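PDB 5GKD: AlyGC from Glaciecola chathamensis, which cleaves alginate by beta-elimination as a lyase of polysaccharide lyase family 6, probably with the help of calcium. Local coordinates for residues G21-L26 against T49-T54; T87-A92 against W125-G130; L289-G294 against A334-S339; D514-D519 against K548-E553; N673-S678 against T695-E700. All blocks are in the same frame, centred on the assembly; numbering follows the deposited sequence.

Contact 1 (G21-L26 against T49-T54); sequences GDDIIL and TLRGQT
D23 and R51 meet across two parallel strands, 23-26 and 49-52, near the N-terminal end of a right-handed parallel beta-helix, the fold of the pectate-lyase-like clan. Their side chains share one face of the sheet with T49 and I25. The guanidinium comes to the aspartate edge-on: NH1 of R51 forms a salt bridge through a hydrogen bond of 3.0 Å to OD2 of D23. This oxygen lies near the guanidinium plane and uses its anti lone pair, while the two flat groups stand 81° apart. R51 gets there by placing CG between its backbone N and carbonyl carbon (chi1 38°) and bending at chi3. I25 runs alongside the arginine with CD1 over one guanidinium face, 3.7 Å from NH1; an apolar branch can cover that flat face while the N-H at the edge stays directed to D23. D23 and T49 point the same way, and a water joins OD1 of D23 to OG1 of T49.

On the other face I24, L26 and L50 turn inward. CD2 of L50 is the shared touching atom, meeting CG of L26 at 3.7 Å and CG2 of I24 at 4.0 Å; V36 and F38 pack on L50 from a strand of another wall. The backbone ladder runs in register from D23-T49 to L26-G52, and its last rung is Q53 N to L26 O, 2.9 Å, the donor tilted 26° from the carbonyl plane.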
# COMPACT_ATOMS: atom_id res chain seq x y z
N GLY A 21 18.21 -47.50 -1.34
CA GLY A 21 19.65 -47.45 -1.37
C GLY A 21 20.24 -46.49 -2.39
O GLY A 21 21.44 -46.23 -2.34
N ASP A 22 19.44 -45.97 -3.31
CA ASP A 22 19.98 -45.04 -4.29
C ASP A 22 19.99 -43.61 -3.77
O ASP A 22 19.19 -43.24 -2.91
CB ASP A 22 19.17 -45.10 -5.59
CG ASP A 22 19.32 -46.43 -6.32
OD1 ASP A 22 20.30 -47.17 -6.11
OD2 ASP A 22 18.43 -46.73 -7.11
N ASP A 23 20.95 -42.83 -4.28
CA ASP A 23 21.06 -41.39 -4.04
C ASP A 23 20.79 -40.64 -5.34
O ASP A 23 21.46 -40.89 -6.35
CB ASP A 23 22.46 -41.01 -3.53
CG ASP A 23 22.75 -41.56 -2.15
OD1 ASP A 23 22.12 -42.57 -1.77
OD2 ASP A 23 23.60 -40.98 -1.44
N ILE A 24 19.83 -39.74 -5.32
CA ILE A 24 19.62 -38.80 -6.41
C ILE A 24 20.43 -37.55 -6.08
O ILE A 24 20.26 -36.97 -5.01
CB ILE A 24 18.13 -38.46 -6.58
CG1 ILE A 24 17.35 -39.74 -6.87
CG2 ILE A 24 17.95 -37.41 -7.68
CD1 ILE A 24 15.87 -39.57 -6.94
N ILE A 25 21.33 -37.16 -6.97
CA ILE A 25 22.32 -36.13 -6.70
C ILE A 25 22.04 -34.93 -7.59
O ILE A 25 22.18 -35.01 -8.82
CB ILE A 25 23.75 -36.65 -6.90
CG1 ILE A 25 24.02 -37.84 -5.98
CG2 ILE A 25 24.75 -35.55 -6.65
CD1 ILE A 25 25.43 -38.39 -6.15
N LEU A 26 21.65 -33.81 -6.99
CA LEU A 26 21.52 -32.56 -7.72
C LEU A 26 22.91 -31.99 -7.98
O LEU A 26 23.65 -31.70 -7.03
CB LEU A 26 20.67 -31.54 -6.95
CG LEU A 26 19.24 -31.89 -6.56
CD1 LEU A 26 18.55 -30.66 -5.94
CD2 LEU A 26 18.46 -32.47 -7.75
N THR A 49 17.77 -41.23 -1.03
CA THR A 49 18.36 -39.96 -0.65
C THR A 49 18.32 -38.99 -1.83
O THR A 49 18.56 -39.37 -2.97
CB THR A 49 19.81 -40.18 -0.18
OG1 THR A 49 19.82 -41.04 0.96
CG2 THR A 49 20.49 -38.87 0.18
N LEU A 50 17.98 -37.74 -1.54
CA LEU A 50 18.14 -36.59 -2.43
C LEU A 50 19.17 -35.67 -1.80
O LEU A 50 18.95 -35.20 -0.68
CB LEU A 50 16.83 -35.84 -2.60
CG LEU A 50 16.48 -34.96 -3.81
CD1 LEU A 50 15.70 -33.74 -3.40
CD2 LEU A 50 17.62 -34.64 -4.77
N ARG A 51 20.27 -35.39 -2.50
CA ARG A 51 21.32 -34.60 -1.88
C ARG A 51 22.05 -33.76 -2.93
O ARG A 51 22.05 -34.07 -4.11
CB ARG A 51 22.33 -35.47 -1.11
CG ARG A 51 22.64 -36.77 -1.77
CD ARG A 51 23.72 -37.58 -1.03
NE ARG A 51 25.01 -37.10 -1.48
CZ ARG A 51 25.88 -37.80 -2.18
NH1 ARG A 51 25.65 -39.06 -2.50
NH2 ARG A 51 27.00 -37.22 -2.55
N GLY A 52 22.66 -32.68 -2.47
CA GLY A 52 23.47 -31.87 -3.35
C GLY A 52 24.82 -32.53 -3.59
O GLY A 52 25.39 -33.16 -2.70
N GLN A 53 25.31 -32.40 -4.82
CA GLN A 53 26.60 -32.96 -5.20
C GLN A 53 27.70 -32.53 -4.24
O GLN A 53 28.44 -33.37 -3.71
CB GLN A 53 26.94 -32.52 -6.63
CG GLN A 53 28.21 -33.13 -7.18
CD GLN A 53 28.58 -32.55 -8.54
OE1 GLN A 53 27.89 -31.69 -9.07
NE2 GLN A 53 29.68 -33.01 -9.09
N THR A 54 27.80 -31.24 -4.00
CA THR A 54 28.73 -30.69 -3.01
C THR A 54 27.94 -29.76 -2.10
O THR A 54 27.56 -28.66 -2.54
CB THR A 54 29.86 -29.91 -3.66
OG1 THR A 54 30.55 -30.74 -4.60
CG2 THR A 54 30.83 -29.41 -2.59
O HOH W 1 20.07 -43.72 -0.00

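Contact 2 (T87-A92 against W125-G130); sequences TGEVIA and WVMVYG. With PO4 (phosphate ion), chain G.
V90 and W125 pack side by side where both segments turn a corner between faces of the parallel beta-helix, and this corner belongs to the tight part of the contact. CG2 of V90 reaches CD1 of the indole at 3.5 Å, approaching the ring obliquely; CG1 lies anti to the backbone N (chi1 -177°), which sets CG2 anti to the carbonyl carbon and at the tryptophan. Just beyond the corner the backbones pair in parallel: I91 N donates a hydrogen bond to W125 O (2.8 Å) and M127 N one to I91 O (2.9 Å). I91 and V126 face the interior, where branched aliphatic residues fit between stacked coils. Equally close is the crossing of E89, bent at chi2, with M127 at about a right angle, CG to CG at 3.3 Å. The unbranched methionine chain, bent at chi2 and chi3, can lay its CG methylene against that of the glutamate.

The far end is looser. Y129 does not touch 87-92 and turns its hydroxyl to a phosphate ion, probably from the crystallisation liquor: OH donates to O1 at 2.8 Å, with O1 near the ring plane. R94 and R153 also bind this phosphate. A phenylalanine in place of Y129 would probably leave phosphate O1 without this donor and hold the anion less firmly.

Strand 89-92 lies next to 124-128, and strand 150-152 follows on its far side, with M150 touching V126 and A151 against M127; inside, I111 of strand 105-112 packs on V90, I91 and W125.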
# COMPACT_ATOMS: atom_id res chain seq x y z
N THR A 87 4.34 -21.62 -2.55
CA THR A 87 3.24 -22.27 -1.85
C THR A 87 3.19 -21.78 -0.40
O THR A 87 3.68 -20.68 -0.08
CB THR A 87 3.35 -23.80 -1.95
OG1 THR A 87 4.55 -24.25 -1.34
CG2 THR A 87 3.35 -24.26 -3.41
N GLY A 88 2.59 -22.58 0.47
CA GLY A 88 2.52 -22.21 1.86
C GLY A 88 3.78 -22.48 2.64
O GLY A 88 3.92 -21.95 3.75
N GLU A 89 4.71 -23.28 2.10
CA GLU A 89 5.85 -23.76 2.86
C GLU A 89 7.05 -23.93 1.94
O GLU A 89 6.90 -24.29 0.77
CB GLU A 89 5.60 -25.12 3.53
CG GLU A 89 4.24 -25.30 4.14
CD GLU A 89 3.16 -25.65 3.15
OE1 GLU A 89 3.46 -26.30 2.12
OE2 GLU A 89 2.00 -25.27 3.41
N VAL A 90 8.24 -23.71 2.49
CA VAL A 90 9.47 -24.02 1.76
C VAL A 90 9.75 -25.51 1.76
O VAL A 90 9.99 -26.11 0.71
CB VAL A 90 10.65 -23.24 2.35
CG1 VAL A 90 11.91 -23.50 1.52
CG2 VAL A 90 10.32 -21.77 2.39
N ILE A 91 9.76 -26.12 2.95
CA ILE A 91 9.99 -27.55 3.14
C ILE A 91 8.79 -28.15 3.85
O ILE A 91 8.47 -27.76 4.98
CB ILE A 91 11.26 -27.82 3.96
CG1 ILE A 91 12.49 -27.20 3.31
CG2 ILE A 91 11.45 -29.33 4.16
CD1 ILE A 91 13.73 -27.43 4.13
N ALA A 92 8.16 -29.14 3.23
CA ALA A 92 7.00 -29.80 3.82
C ALA A 92 7.18 -31.31 3.77
O ALA A 92 7.57 -31.87 2.74
CB ALA A 92 5.71 -29.43 3.09
N TRP A 125 8.58 -21.91 6.89
CA TRP A 125 9.73 -22.45 6.18
C TRP A 125 9.80 -23.97 6.26
O TRP A 125 10.19 -24.61 5.28
CB TRP A 125 11.02 -21.82 6.69
CG TRP A 125 11.26 -20.46 6.10
CD1 TRP A 125 10.42 -19.77 5.25
CD2 TRP A 125 12.42 -19.65 6.26
NE1 TRP A 125 10.98 -18.56 4.92
CE2 TRP A 125 12.21 -18.47 5.52
CE3 TRP A 125 13.61 -19.79 6.98
CZ2 TRP A 125 13.16 -17.46 5.47
CZ3 TRP A 125 14.53 -18.77 6.94
CH2 TRP A 125 14.30 -17.63 6.19
N VAL A 126 9.44 -24.56 7.41
CA VAL A 126 9.43 -26.01 7.57
C VAL A 126 8.12 -26.42 8.23
O VAL A 126 7.76 -25.90 9.29
CB VAL A 126 10.63 -26.48 8.42
CG1 VAL A 126 10.67 -27.99 8.49
CG2 VAL A 126 11.95 -25.91 7.88
N MET A 127 7.42 -27.39 7.62
CA MET A 127 6.20 -27.96 8.17
C MET A 127 6.33 -29.47 8.21
O MET A 127 6.54 -30.09 7.17
CB MET A 127 4.96 -27.57 7.35
CG MET A 127 4.69 -26.09 7.35
SD MET A 127 4.13 -25.42 8.92
CE MET A 127 2.48 -25.93 8.92
N VAL A 128 6.18 -30.05 9.40
CA VAL A 128 6.33 -31.49 9.59
C VAL A 128 4.95 -32.13 9.69
O VAL A 128 4.09 -31.66 10.44
CB VAL A 128 7.16 -31.81 10.84
CG1 VAL A 128 7.67 -33.26 10.79
CG2 VAL A 128 8.34 -30.88 10.95
N TYR A 129 4.73 -33.19 8.92
CA TYR A 129 3.52 -34.02 9.02
C TYR A 129 3.94 -35.47 9.24
O TYR A 129 5.13 -35.79 9.29
CB TYR A 129 2.64 -33.91 7.77
CG TYR A 129 2.23 -32.49 7.39
CD1 TYR A 129 3.12 -31.63 6.76
CD2 TYR A 129 0.96 -32.03 7.68
CE1 TYR A 129 2.73 -30.35 6.43
CE2 TYR A 129 0.58 -30.76 7.35
CZ TYR A 129 1.46 -29.92 6.73
OH TYR A 129 1.06 -28.65 6.40
N GLY A 130 2.96 -36.36 9.35
CA GLY A 130 3.30 -37.77 9.43
C GLY A 130 3.88 -38.14 10.78
O GLY A 130 3.59 -37.51 11.81
P PO4 G . -2.36 -26.96 5.99
O1 PO4 G . -1.70 -28.06 6.79
O2 PO4 G . -2.79 -27.43 4.61
O3 PO4 G . -1.36 -25.83 5.86
O4 PO4 G . -3.59 -26.47 6.70

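Contact 3 (L289-G294 against A334-S339); sequences LTVMNG and AAPINS
G294 and A334 exchange two backbone hydrogen bonds, a single antiparallel bridge at the end of strand 289-292 in a parallel beta-helix, where the chain leaving that strand meets the loop that leads into strand 339-347. G294 N donates to A334 O at 2.9 Å, nearly straight at the hydrogen (170°). In return A334 N reaches G294 O at 3.0 Å, coming from above the carbonyl plane. CB of A334 lies 3.5 Å from G294 O, and G294 itself brings no side chain to the pair. A water spans the junction, donating to M292 O at 2.7 Å and to A334 O at 3.0 Å.

Beside the bridge, OD1 of N293 comes up against 334-339, with contacts of 3.1 Å to CA of A335 and 3.6 Å to CD of P336. P336, whose ring lacks an N-H to satisfy, offers CG to CG1 of V291 at 3.9 Å; V291 puts that methyl anti to its backbone N (chi1 -171°).

Farther out, F324 and I311 pack on the same valine from neighbouring strands, and the M292 side chain touches R264 and Y303, both of which line the carbonate pocket. The N293 amide is positioned from its nitrogen end, and an asparagine suits the place because its two N-H can serve two acceptors: ND2 donates to the backbone O of R332 and to OD2 of D359.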
# COMPACT_ATOMS: atom_id res chain seq x y z
N LEU A 289 10.63 -16.12 34.21
CA LEU A 289 9.77 -17.22 34.60
C LEU A 289 8.37 -16.66 34.80
O LEU A 289 8.19 -15.69 35.54
CB LEU A 289 10.25 -17.89 35.89
CG LEU A 289 10.08 -19.40 36.15
CD1 LEU A 289 9.98 -19.69 37.68
CD2 LEU A 289 8.97 -20.07 35.36
N THR A 290 7.38 -17.28 34.16
CA THR A 290 6.02 -16.78 34.17
C THR A 290 5.06 -17.93 34.43
O THR A 290 5.06 -18.91 33.69
CB THR A 290 5.64 -16.12 32.83
OG1 THR A 290 6.59 -15.10 32.52
CG2 THR A 290 4.25 -15.52 32.91
N VAL A 291 4.21 -17.78 35.44
CA VAL A 291 3.11 -18.70 35.67
C VAL A 291 1.83 -17.90 35.51
O VAL A 291 1.52 -17.03 36.33
CB VAL A 291 3.18 -19.37 37.05
CG1 VAL A 291 2.13 -20.47 37.15
CG2 VAL A 291 4.57 -19.96 37.29
N MET A 292 1.08 -18.18 34.45
CA MET A 292 -0.04 -17.33 34.07
C MET A 292 -1.31 -17.68 34.83
O MET A 292 -1.51 -18.81 35.29
CB MET A 292 -0.31 -17.45 32.57
CG MET A 292 0.53 -16.52 31.72
SD MET A 292 -0.10 -16.36 30.03
CE MET A 292 -1.62 -15.43 30.31
N ASN A 293 -2.18 -16.68 34.95
CA ASN A 293 -3.59 -16.90 35.21
C ASN A 293 -4.26 -17.38 33.93
O ASN A 293 -3.85 -17.02 32.83
CB ASN A 293 -4.26 -15.61 35.68
CG ASN A 293 -4.52 -15.61 37.18
OD1 ASN A 293 -3.78 -16.23 37.93
ND2 ASN A 293 -5.59 -14.95 37.61
N GLY A 294 -5.30 -18.20 34.09
CA GLY A 294 -6.11 -18.66 32.99
C GLY A 294 -7.54 -18.14 33.07
O GLY A 294 -7.91 -17.37 33.95
N ALA A 334 -8.64 -17.21 36.81
CA ALA A 334 -8.36 -18.53 37.39
C ALA A 334 -6.88 -18.59 37.74
O ALA A 334 -6.03 -18.76 36.86
CB ALA A 334 -8.76 -19.64 36.42
N ALA A 335 -6.57 -18.47 39.04
CA ALA A 335 -5.20 -18.49 39.54
C ALA A 335 -4.65 -19.91 39.57
O ALA A 335 -5.40 -20.88 39.52
CB ALA A 335 -5.15 -17.85 40.92
N PRO A 336 -3.32 -20.05 39.65
CA PRO A 336 -2.72 -21.39 39.59
C PRO A 336 -3.11 -22.28 40.77
O PRO A 336 -3.17 -21.82 41.92
CB PRO A 336 -1.22 -21.11 39.59
CG PRO A 336 -1.08 -19.70 39.15
CD PRO A 336 -2.31 -18.99 39.64
N ILE A 337 -3.34 -23.57 40.50
CA ILE A 337 -3.74 -24.50 41.55
C ILE A 337 -2.89 -25.77 41.51
O ILE A 337 -2.22 -26.09 40.52
CB ILE A 337 -5.23 -24.88 41.47
CG1 ILE A 337 -5.62 -25.34 40.07
CG2 ILE A 337 -6.08 -23.70 41.90
CD1 ILE A 337 -7.02 -25.97 39.97
N ASN A 338 -2.91 -26.49 42.64
CA ASN A 338 -2.27 -27.80 42.79
C ASN A 338 -0.83 -27.84 42.29
O ASN A 338 -0.36 -28.88 41.83
CB ASN A 338 -3.07 -28.89 42.10
CG ASN A 338 -4.51 -28.91 42.53
OD1 ASN A 338 -4.81 -28.85 43.72
ND2 ASN A 338 -5.41 -28.96 41.57
N SER A 339 -0.09 -26.75 42.39
CA SER A 339 1.23 -26.68 41.80
C SER A 339 2.31 -26.67 42.88
O SER A 339 2.03 -26.50 44.08
CB SER A 339 1.34 -25.45 40.90
OG SER A 339 0.47 -25.61 39.80
O HOH W 2 -3.44 -20.29 36.50

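Contact 4 (D514-D519 against K548-E553); sequences DGVYVD and KNSTFE
Two successive coils of the second parallel beta-helix stack here, each carrying a strand, a turn and a second strand, with 517-519 running almost parallel to 551-553. Y517 and T551 form one rung on the outer face. The tyrosine, with CG anti to its backbone N (chi1 -168°), reaches across to the next coil, and its CE2 lies 3.5 Å from CG2 of T551. Its hydroxyl carries on to E553, two residues beyond T551, in a weak hydrogen bond of 2.7 Å from OH to OE1; ring and carboxylate planes are 68° apart. A long aromatic with a polar end fits this half-exposed face, meeting the threonine methyl obliquely and still reaching a charge.

On the inner face V518 lies against F552, its CB 3.7 Å from CD2 of the ring. V516 is also inward, at the turn, where S550 does polar work: OG accepts from V516 N at 3.2 Å and gives its own proton to K548 O at 2.9 Å. K548 O is therefore gripped twice, because G515 N also donates to it, at 2.8 Å. The positive phi of G515 (72°) is easily reached by a residue without a side chain.

The pair sits between strand 493-497, whose I495 and V494 pack on V516 and Y517, and strand 581-585, whose Q581 and K583 touch T551 and E553. Inside, F552 meets F563 edge-to-face and also packs on F582, while L531 of strand 530-534 faces both F552 and V518.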
# COMPACT_ATOMS: atom_id res chain seq x y z
N ASP A 514 23.24 13.33 10.27
CA ASP A 514 24.04 13.89 11.35
C ASP A 514 24.49 15.29 10.92
O ASP A 514 25.28 15.43 9.98
CB ASP A 514 25.22 12.97 11.66
CG ASP A 514 26.06 13.46 12.82
OD1 ASP A 514 25.69 14.48 13.44
OD2 ASP A 514 27.07 12.78 13.13
N GLY A 515 23.97 16.31 11.59
CA GLY A 515 24.42 17.67 11.35
C GLY A 515 24.01 18.30 10.04
O GLY A 515 24.64 19.25 9.60
N VAL A 516 22.97 17.81 9.40
CA VAL A 516 22.62 18.35 8.11
C VAL A 516 21.57 19.44 8.29
O VAL A 516 20.95 19.57 9.34
CB VAL A 516 22.13 17.25 7.14
CG1 VAL A 516 23.06 16.05 7.17
CG2 VAL A 516 20.69 16.85 7.45
N TYR A 517 21.38 20.23 7.25
CA TYR A 517 20.42 21.32 7.27
C TYR A 517 19.57 21.20 6.02
O TYR A 517 20.09 21.17 4.90
CB TYR A 517 21.15 22.67 7.33
CG TYR A 517 20.26 23.84 7.64
CD1 TYR A 517 19.44 24.40 6.65
CD2 TYR A 517 20.23 24.40 8.91
CE1 TYR A 517 18.61 25.47 6.92
CE2 TYR A 517 19.39 25.48 9.20
CZ TYR A 517 18.59 26.01 8.19
OH TYR A 517 17.76 27.08 8.45
N VAL A 518 18.25 21.13 6.19
CA VAL A 518 17.33 20.96 5.08
C VAL A 518 16.38 22.14 5.06
O VAL A 518 15.68 22.38 6.05
CB VAL A 518 16.54 19.64 5.14
CG1 VAL A 518 15.56 19.58 3.97
CG2 VAL A 518 17.47 18.44 5.09
N ASP A 519 16.37 22.85 3.94
CA ASP A 519 15.41 23.91 3.67
C ASP A 519 14.56 23.43 2.50
O ASP A 519 15.05 23.33 1.37
CB ASP A 519 16.13 25.22 3.36
CG ASP A 519 15.20 26.34 2.95
OD1 ASP A 519 13.97 26.19 3.03
OD2 ASP A 519 15.71 27.41 2.54
N LYS A 548 20.35 13.21 14.05
CA LYS A 548 21.16 13.84 15.09
C LYS A 548 21.65 15.20 14.61
O LYS A 548 22.13 15.32 13.49
CB LYS A 548 22.38 12.99 15.46
CG LYS A 548 22.09 11.53 15.63
CD LYS A 548 23.34 10.69 15.77
CE LYS A 548 22.93 9.23 15.97
NZ LYS A 548 24.08 8.30 16.14
N ASN A 549 21.56 16.20 15.48
CA ASN A 549 22.20 17.50 15.24
C ASN A 549 21.72 18.17 13.96
O ASN A 549 22.47 18.92 13.33
CB ASN A 549 23.72 17.36 15.19
CG ASN A 549 24.27 16.57 16.36
OD1 ASN A 549 24.92 15.54 16.18
ND2 ASN A 549 24.01 17.04 17.57
N SER A 550 20.49 17.92 13.53
CA SER A 550 20.06 18.37 12.23
C SER A 550 18.92 19.37 12.34
O SER A 550 18.24 19.45 13.36
CB SER A 550 19.65 17.19 11.33
OG SER A 550 20.75 16.32 11.14
N THR A 551 18.71 20.11 11.27
CA THR A 551 17.71 21.15 11.23
C THR A 551 16.89 21.00 9.96
O THR A 551 17.43 20.80 8.88
CB THR A 551 18.36 22.55 11.27
OG1 THR A 551 19.21 22.63 12.41
CG2 THR A 551 17.31 23.63 11.35
N PHE A 552 15.57 21.13 10.10
CA PHE A 552 14.65 20.92 8.99
C PHE A 552 13.64 22.04 9.02
O PHE A 552 12.92 22.19 10.02
CB PHE A 552 13.97 19.54 9.09
CG PHE A 552 14.94 18.39 9.23
CD1 PHE A 552 15.36 17.97 10.48
CD2 PHE A 552 15.44 17.73 8.11
CE1 PHE A 552 16.23 16.93 10.62
CE2 PHE A 552 16.33 16.69 8.25
CZ PHE A 552 16.73 16.29 9.51
N GLU A 553 13.57 22.84 7.95
CA GLU A 553 12.77 24.05 7.96
C GLU A 553 11.97 24.20 6.68
O GLU A 553 12.37 23.75 5.61
CB GLU A 553 13.64 25.31 8.10
CG GLU A 553 14.20 25.53 9.47
CD GLU A 553 14.94 26.86 9.56
OE1 GLU A 553 15.11 27.52 8.50
OE2 GLU A 553 15.34 27.23 10.68

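Contact 5 (N673-S678 against T695-E700); sequences NEFNNS and TGNVFE
N697 lies beside N673 on the coil before it, the two side chains pointing the same way with amide planes 8° apart. From CB, which rests 3.6 Å from N673 O, the N697 side chain turns with CG anti to the carbonyl carbon (chi1 -54°), bringing CG 3.9 Å from N673 N. At the tip OD1 accepts twice: from N673 ND2 at 2.8 Å, nearly along the C=O direction, and from N673 N at 3.0 Å, tilted 35° from the carbonyl plane. The other branch, ND2, donates to M670 O. Stacked asparagines of this kind form an asparagine ladder, a hallmark of parallel beta-helices; N673 extends it through OD1 to N643, and an amide suits the place by offering donor and acceptor at once. A leucine in place of N697 would probably leave both N673 donors without this acceptor and break the ladder at this coil.

After the turn F675 and F699 lie side by side on the inner face, their planes near parallel but slid apart so that the rings barely overlap, with centroids 5.3 Å from each other and CD1 of F675 3.5 Å from CE1 of F699. Between these backbones F675 N donates to V698 O at 2.8 Å, almost straight.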
# COMPACT_ATOMS: atom_id res chain seq x y z
N ASN A 673 9.71 17.93 29.25
CA ASN A 673 9.43 18.64 28.02
C ASN A 673 8.69 19.94 28.32
O ASN A 673 8.14 20.12 29.40
CB ASN A 673 8.57 17.79 27.06
CG ASN A 673 9.17 16.42 26.78
OD1 ASN A 673 10.12 16.28 26.02
ND2 ASN A 673 8.58 15.39 27.39
N GLU A 674 8.67 20.83 27.34
CA GLU A 674 7.77 21.98 27.32
C GLU A 674 6.80 21.84 26.15
O GLU A 674 7.23 21.68 25.00
CB GLU A 674 8.54 23.30 27.20
CG GLU A 674 9.63 23.52 28.23
CD GLU A 674 10.40 24.83 27.99
OE1 GLU A 674 9.89 25.69 27.24
OE2 GLU A 674 11.51 24.98 28.54
N PHE A 675 5.51 21.90 26.45
CA PHE A 675 4.46 21.94 25.43
C PHE A 675 3.82 23.32 25.51
O PHE A 675 2.93 23.56 26.32
CB PHE A 675 3.42 20.84 25.65
CG PHE A 675 3.91 19.45 25.34
CD1 PHE A 675 4.68 18.75 26.26
CD2 PHE A 675 3.53 18.80 24.17
CE1 PHE A 675 5.11 17.46 26.00
CE2 PHE A 675 3.96 17.51 23.90
CZ PHE A 675 4.75 16.84 24.81
N ASN A 676 4.26 24.22 24.64
CA ASN A 676 3.85 25.62 24.66
C ASN A 676 2.83 25.88 23.55
O ASN A 676 3.13 25.68 22.37
CB ASN A 676 5.05 26.54 24.52
CG ASN A 676 6.11 26.27 25.58
OD1 ASN A 676 5.79 25.89 26.70
ND2 ASN A 676 7.37 26.45 25.23
N ASN A 677 1.64 26.33 23.94
CA ASN A 677 0.60 26.75 23.02
C ASN A 677 0.35 25.69 21.95
O ASN A 677 0.47 25.93 20.75
CB ASN A 677 0.98 28.09 22.38
CG ASN A 677 1.32 29.14 23.42
OD1 ASN A 677 0.54 29.39 24.35
ND2 ASN A 677 2.50 29.74 23.29
N SER A 678 -0.01 24.49 22.42
CA SER A 678 -0.06 23.33 21.54
C SER A 678 -1.29 22.48 21.85
O SER A 678 -1.99 22.68 22.85
CB SER A 678 1.21 22.49 21.66
OG SER A 678 2.36 23.23 21.29
N THR A 695 5.94 12.92 33.50
CA THR A 695 6.34 13.66 34.68
C THR A 695 7.33 14.75 34.30
O THR A 695 8.08 14.63 33.33
CB THR A 695 6.99 12.74 35.74
OG1 THR A 695 8.19 12.18 35.21
CG2 THR A 695 6.03 11.62 36.14
N GLY A 696 7.32 15.83 35.08
CA GLY A 696 8.30 16.88 34.92
C GLY A 696 8.10 17.78 33.73
O GLY A 696 9.01 18.53 33.37
N ASN A 697 6.92 17.76 33.11
CA ASN A 697 6.70 18.57 31.92
C ASN A 697 6.04 19.90 32.26
O ASN A 697 5.42 20.06 33.31
CB ASN A 697 5.83 17.80 30.90
CG ASN A 697 6.40 16.43 30.55
OD1 ASN A 697 7.25 16.31 29.67
ND2 ASN A 697 5.95 15.38 31.27
N VAL A 698 6.18 20.86 31.36
CA VAL A 698 5.45 22.12 31.43
C VAL A 698 4.41 22.14 30.31
O VAL A 698 4.76 22.01 29.13
CB VAL A 698 6.38 23.33 31.32
CG1 VAL A 698 5.57 24.60 31.25
CG2 VAL A 698 7.36 23.36 32.49
N PHE A 699 3.15 22.32 30.67
CA PHE A 699 2.07 22.48 29.70
C PHE A 699 1.54 23.91 29.80
O PHE A 699 0.56 24.18 30.50
CB PHE A 699 0.95 21.44 29.93
CG PHE A 699 1.41 20.02 29.82
CD1 PHE A 699 1.65 19.45 28.58
CD2 PHE A 699 1.61 19.25 30.95
CE1 PHE A 699 2.09 18.14 28.48
CE2 PHE A 699 2.04 17.93 30.85
CZ PHE A 699 2.28 17.39 29.61
N GLU A 700 2.18 24.83 29.09
CA GLU A 700 1.80 26.24 29.12
C GLU A 700 0.99 26.58 27.88
O GLU A 700 1.49 26.50 26.76
CB GLU A 700 3.02 27.16 29.21
CG GLU A 700 2.62 28.62 29.14
CD GLU A 700 3.68 29.56 29.65
OE1 GLU A 700 4.66 29.08 30.25
OE2 GLU A 700 3.54 30.79 29.46

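Contacts 1, 2 and 3 follow one another along the first beta-helix, and contacts 4 and 5 along the second. Contacts 1 and 2 have centres about 20 Å apart, contacts 2 and 3 about 34 Å, and contacts 4 and 5 about 24 Å; none touches another. Contacts 2 and 3 reach the same run of parallel strands, which also carries the calcium ligand E214 and the carbonate-pocket residues R240 and R264. Contact 3 is nearer this site: the M292 side chain is about 6 Å from the carbonate and about 11 Å from the calcium ion, against about 14 Å from the M127 side chain to calcium in contact 2. Contacts 1 and 5, about 69 Å apart between centres, lie on opposite sides of the chain's centre.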